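Local coordinates for Hydrogenase/urease nickel incorporation protein HypB (Helicobacter pylori, PDB 4LPS), which binds GTP, which it hydrolyses slowly, and nickel, and is required for inserting nickel into [NiFe] hydrogenases and for urease maturation, at residues M52-P55 / G56-K59; L156-V159 / P160-D163. All blocks are in the same frame, centred on the assembly; numbering follows the deposited sequence.

Contact 1: residues M52-P55 / G56-K59. With GDP (guanosine-5'-diphosphate), chain D; PO4 (phosphate ion), chain E.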
# COMPACT_ATOMS: atom_id res chain seq x y z
N MET A 52 -1.76 0.72 -3.19
CA MET A 52 -2.76 0.85 -4.23
C MET A 52 -2.49 -0.12 -5.37
O MET A 52 -1.33 -0.40 -5.69
CB MET A 52 -2.80 2.29 -4.74
CG MET A 52 -3.36 3.27 -3.73
SD MET A 52 -3.12 4.98 -4.23
CE MET A 52 -1.33 5.06 -4.25
N SER A 53 -3.55 -0.66 -5.96
CA SER A 53 -3.44 -1.57 -7.09
C SER A 53 -4.81 -1.84 -7.69
O SER A 53 -5.82 -1.37 -7.16
CB SER A 53 -2.80 -2.90 -6.66
OG SER A 53 -3.75 -3.73 -6.04
N SER A 54 -4.84 -2.60 -8.77
CA SER A 54 -6.09 -3.15 -9.29
C SER A 54 -6.63 -4.15 -8.28
O SER A 54 -5.88 -4.64 -7.43
CB SER A 54 -5.88 -3.82 -10.64
OG SER A 54 -5.27 -2.95 -11.57
N PRO A 55 -7.94 -4.45 -8.35
CA PRO A 55 -8.42 -5.58 -7.56
C PRO A 55 -7.65 -6.86 -7.89
O PRO A 55 -7.44 -7.17 -9.07
CB PRO A 55 -9.89 -5.71 -7.99
CG PRO A 55 -10.26 -4.34 -8.50
CD PRO A 55 -9.01 -3.81 -9.13
N GLY A 56 -7.21 -7.58 -6.86
CA GLY A 56 -6.57 -8.87 -7.05
C GLY A 56 -5.09 -8.88 -7.41
O GLY A 56 -4.56 -9.93 -7.77
N SER A 57 -4.42 -7.74 -7.30
CA SER A 57 -2.98 -7.69 -7.59
C SER A 57 -2.13 -8.40 -6.54
O SER A 57 -0.95 -8.67 -6.79
CB SER A 57 -2.53 -6.24 -7.74
OG SER A 57 -3.12 -5.63 -8.88
N GLY A 58 -2.70 -8.70 -5.38
CA GLY A 58 -1.97 -9.41 -4.34
C GLY A 58 -1.67 -8.64 -3.06
O GLY A 58 -0.76 -9.03 -2.32
N LYS A 59 -2.41 -7.57 -2.80
CA LYS A 59 -2.19 -6.74 -1.61
C LYS A 59 -2.37 -7.49 -0.28
O LYS A 59 -1.48 -7.47 0.57
CB LYS A 59 -3.12 -5.52 -1.63
CG LYS A 59 -2.90 -4.59 -2.80
CD LYS A 59 -3.74 -3.32 -2.67
CE LYS A 59 -5.23 -3.62 -2.79
NZ LYS A 59 -5.56 -4.45 -3.98
PB GDP D . -5.77 -8.30 -3.46
O1B GDP D . -7.21 -8.40 -3.90
O2B GDP D . -5.69 -8.07 -1.97
O3B GDP D . -5.10 -7.14 -4.14
O3A GDP D . -4.99 -9.64 -3.86
PA GDP D . -5.21 -11.05 -3.12
O1A GDP D . -4.29 -11.17 -1.94
O2A GDP D . -6.65 -11.26 -2.71
O5' GDP D . -4.76 -12.09 -4.25
C5' GDP D . -5.65 -12.46 -5.30
C4' GDP D . -5.21 -13.80 -5.86
O4' GDP D . -3.85 -13.74 -6.27
C3' GDP D . -5.29 -14.88 -4.79
O3' GDP D . -5.79 -16.07 -5.40
C2' GDP D . -3.86 -15.11 -4.36
O2' GDP D . -3.66 -16.48 -4.00
C1' GDP D . -3.10 -14.77 -5.63
N9 GDP D . -1.72 -14.29 -5.37
C8 GDP D . -1.32 -13.33 -4.51
N7 GDP D . 0.02 -13.15 -4.59
C5 GDP D . 0.49 -14.01 -5.52
C6 GDP D . 1.81 -14.35 -6.10
O6 GDP D . 2.85 -13.77 -5.73
N1 GDP D . 1.86 -15.29 -7.05
C2 GDP D . 0.76 -15.93 -7.48
N2 GDP D . 0.87 -16.88 -8.44
N3 GDP D . -0.48 -15.67 -6.99
C4 GDP D . -0.66 -14.74 -6.03
P PO4 E . -9.00 -5.58 -3.39
O1 PO4 E . -9.39 -4.30 -2.70
O2 PO4 E . -8.54 -6.57 -2.36
O3 PO4 E . -10.19 -6.13 -4.13
O4 PO4 E . -7.88 -5.30 -4.36
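The P-loop (Walker A motif) of this SIMIBI-class GTPase runs from the end of strand 47-52 to the start of helix 59-66, and across it Lys59 reaches back to Ser53. The lysine chain bends twice near its end (chi3 -67°, chi4 -50°), which brings the ammonium back to the loop and the phosphates. There NZ gives one hydrogen bond to Ser53 OG at 2.8 Å and another to O3B of the GDP beta-phosphate at 2.7 Å; it also lies very close to O4 of a phosphate ion, probably from the crystallisation liquor. Ser53 OG passes the link on, donating to Ser54 O over 2.7 Å, and Ser57 CB packs against the same hydroxyl oxygen. A type II turn from Ser54 to Ser57 bends the chain round the GDP beta-phosphate, closed by a weak bond from Ser57 N to Ser54 O. Gly56 takes the positive phi (82°) of this turn. Gly58 is the N-cap residue of helix 59-66, and its N donates to GDP O3B at 3.1 Å. The next amide, Lys59 N, meets that same O3B at 3.0 Å, so backbone and side chain of one lysine hold a single beta-phosphate oxygen.

Contact 2: residues L156-V159 / P160-D163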
# COMPACT_ATOMS: atom_id res chain seq x y z
N LEU A 156 1.12 -1.74 -6.60
CA LEU A 156 1.37 -3.07 -7.14
C LEU A 156 0.87 -3.19 -8.57
O LEU A 156 -0.24 -2.75 -8.88
CB LEU A 156 0.71 -4.16 -6.27
CG LEU A 156 1.33 -4.55 -4.93
CD1 LEU A 156 1.14 -3.47 -3.87
CD2 LEU A 156 0.74 -5.87 -4.46
N LEU A 157 1.70 -3.75 -9.43
CA LEU A 157 1.27 -4.16 -10.76
C LEU A 157 1.53 -5.65 -10.88
O LEU A 157 2.68 -6.09 -10.86
CB LEU A 157 2.02 -3.39 -11.85
CG LEU A 157 1.80 -3.89 -13.29
CD1 LEU A 157 0.33 -3.85 -13.65
CD2 LEU A 157 2.62 -3.08 -14.29
N SER A 158 0.47 -6.44 -10.99
CA SER A 158 0.63 -7.89 -11.04
C SER A 158 0.90 -8.32 -12.47
O SER A 158 0.41 -7.71 -13.42
CB SER A 158 -0.60 -8.60 -10.48
OG SER A 158 -1.61 -8.76 -11.45
N VAL A 159 1.73 -9.36 -12.60
CA VAL A 159 2.13 -9.88 -13.91
C VAL A 159 0.93 -10.20 -14.81
O VAL A 159 0.93 -9.82 -15.98
CB VAL A 159 3.02 -11.13 -13.76
CG1 VAL A 159 3.08 -11.93 -15.05
CG2 VAL A 159 4.43 -10.73 -13.34
N PRO A 160 -0.11 -10.88 -14.28
CA PRO A 160 -1.25 -11.18 -15.17
C PRO A 160 -1.99 -9.96 -15.73
O PRO A 160 -2.70 -10.12 -16.72
CB PRO A 160 -2.18 -12.00 -14.28
CG PRO A 160 -1.29 -12.59 -13.24
CD PRO A 160 -0.28 -11.53 -12.97
N GLU A 161 -1.83 -8.78 -15.12
CA GLU A 161 -2.52 -7.58 -15.61
C GLU A 161 -1.96 -7.09 -16.95
O GLU A 161 -2.67 -6.45 -17.72
CB GLU A 161 -2.44 -6.45 -14.59
CG GLU A 161 -3.15 -6.72 -13.27
CD GLU A 161 -2.85 -5.67 -12.22
OE1 GLU A 161 -2.93 -4.46 -12.53
OE2 GLU A 161 -2.53 -6.06 -11.07
N GLY A 162 -0.70 -7.40 -17.22
CA GLY A 162 -0.06 -6.96 -18.45
C GLY A 162 1.05 -5.95 -18.19
O GLY A 162 0.93 -5.10 -17.31
N ASP A 163 2.12 -6.05 -18.96
CA ASP A 163 3.30 -5.22 -18.76
C ASP A 163 3.15 -3.82 -19.37
O ASP A 163 4.09 -3.03 -19.38
CB ASP A 163 4.55 -5.93 -19.32
CG ASP A 163 4.43 -6.27 -20.80
OD1 ASP A 163 3.66 -5.61 -21.53
OD2 ASP A 163 5.12 -7.21 -21.25
O HOH W 1 -2.50 -3.02 -10.46
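Glu161 folds back against the end of the strand it has just left, and its side chain can be followed atom by atom along Ser158 and Leu157. CB sits 3.3 Å from Ser158 O, with Leu157 CD1 a little farther off. CG, placed anti to the carbonyl carbon by chi1 of -64°, comes next to Ser158 OG. From there the chain is extended (chi2 171°) and carries the carboxylate back to the serine's amide. This is the C-terminal exit of strand 152-158, in the parallel sheet of the P-loop NTPase fold, where a short 3-10 segment turns the chain towards helix 165-168. The turn is fastened by two backbone bonds, Glu161 N to Ser158 O at 3.0 Å and Gly162 N to Val159 O at 3.2 Å. At the tip, OE2 accepts twice from one residue: Ser158 N comes from above the carboxylate plane at 3.0 Å, and Ser158 OG from the anti side at 2.9 Å, both on the same face. Ser57 OG also lies against OE2, but too close for a normal hydrogen bond, so the detail of that contact is doubtful. The other oxygen, OE1, touches Leu157 CD1, is probably hydrogen-bonded to Ser54 OG, and accepts from a water at 2.6 Å; that water also donates to Leu156 O, 2.8 Å away.

How the contacts relate
Contact 1 comes first along the chain and closes before contact 2 opens, yet their centres lie only 9 Å apart, on the same side of the chain's centre. The reason is the sheet: strands 47-52 and 152-158 are parallel neighbours in it, so the loops leaving them emerge side by side within the nucleotide-binding domain. The carboxylate of Glu161 bridges the two contacts, and Ser53 CB packs on Leu156 O at 3.4 Å. Glu161 of contact 2 therefore reaches the GDP-binding loop of contact 1 from the end of the neighbouring strand, and probably helps to position Ser54 there.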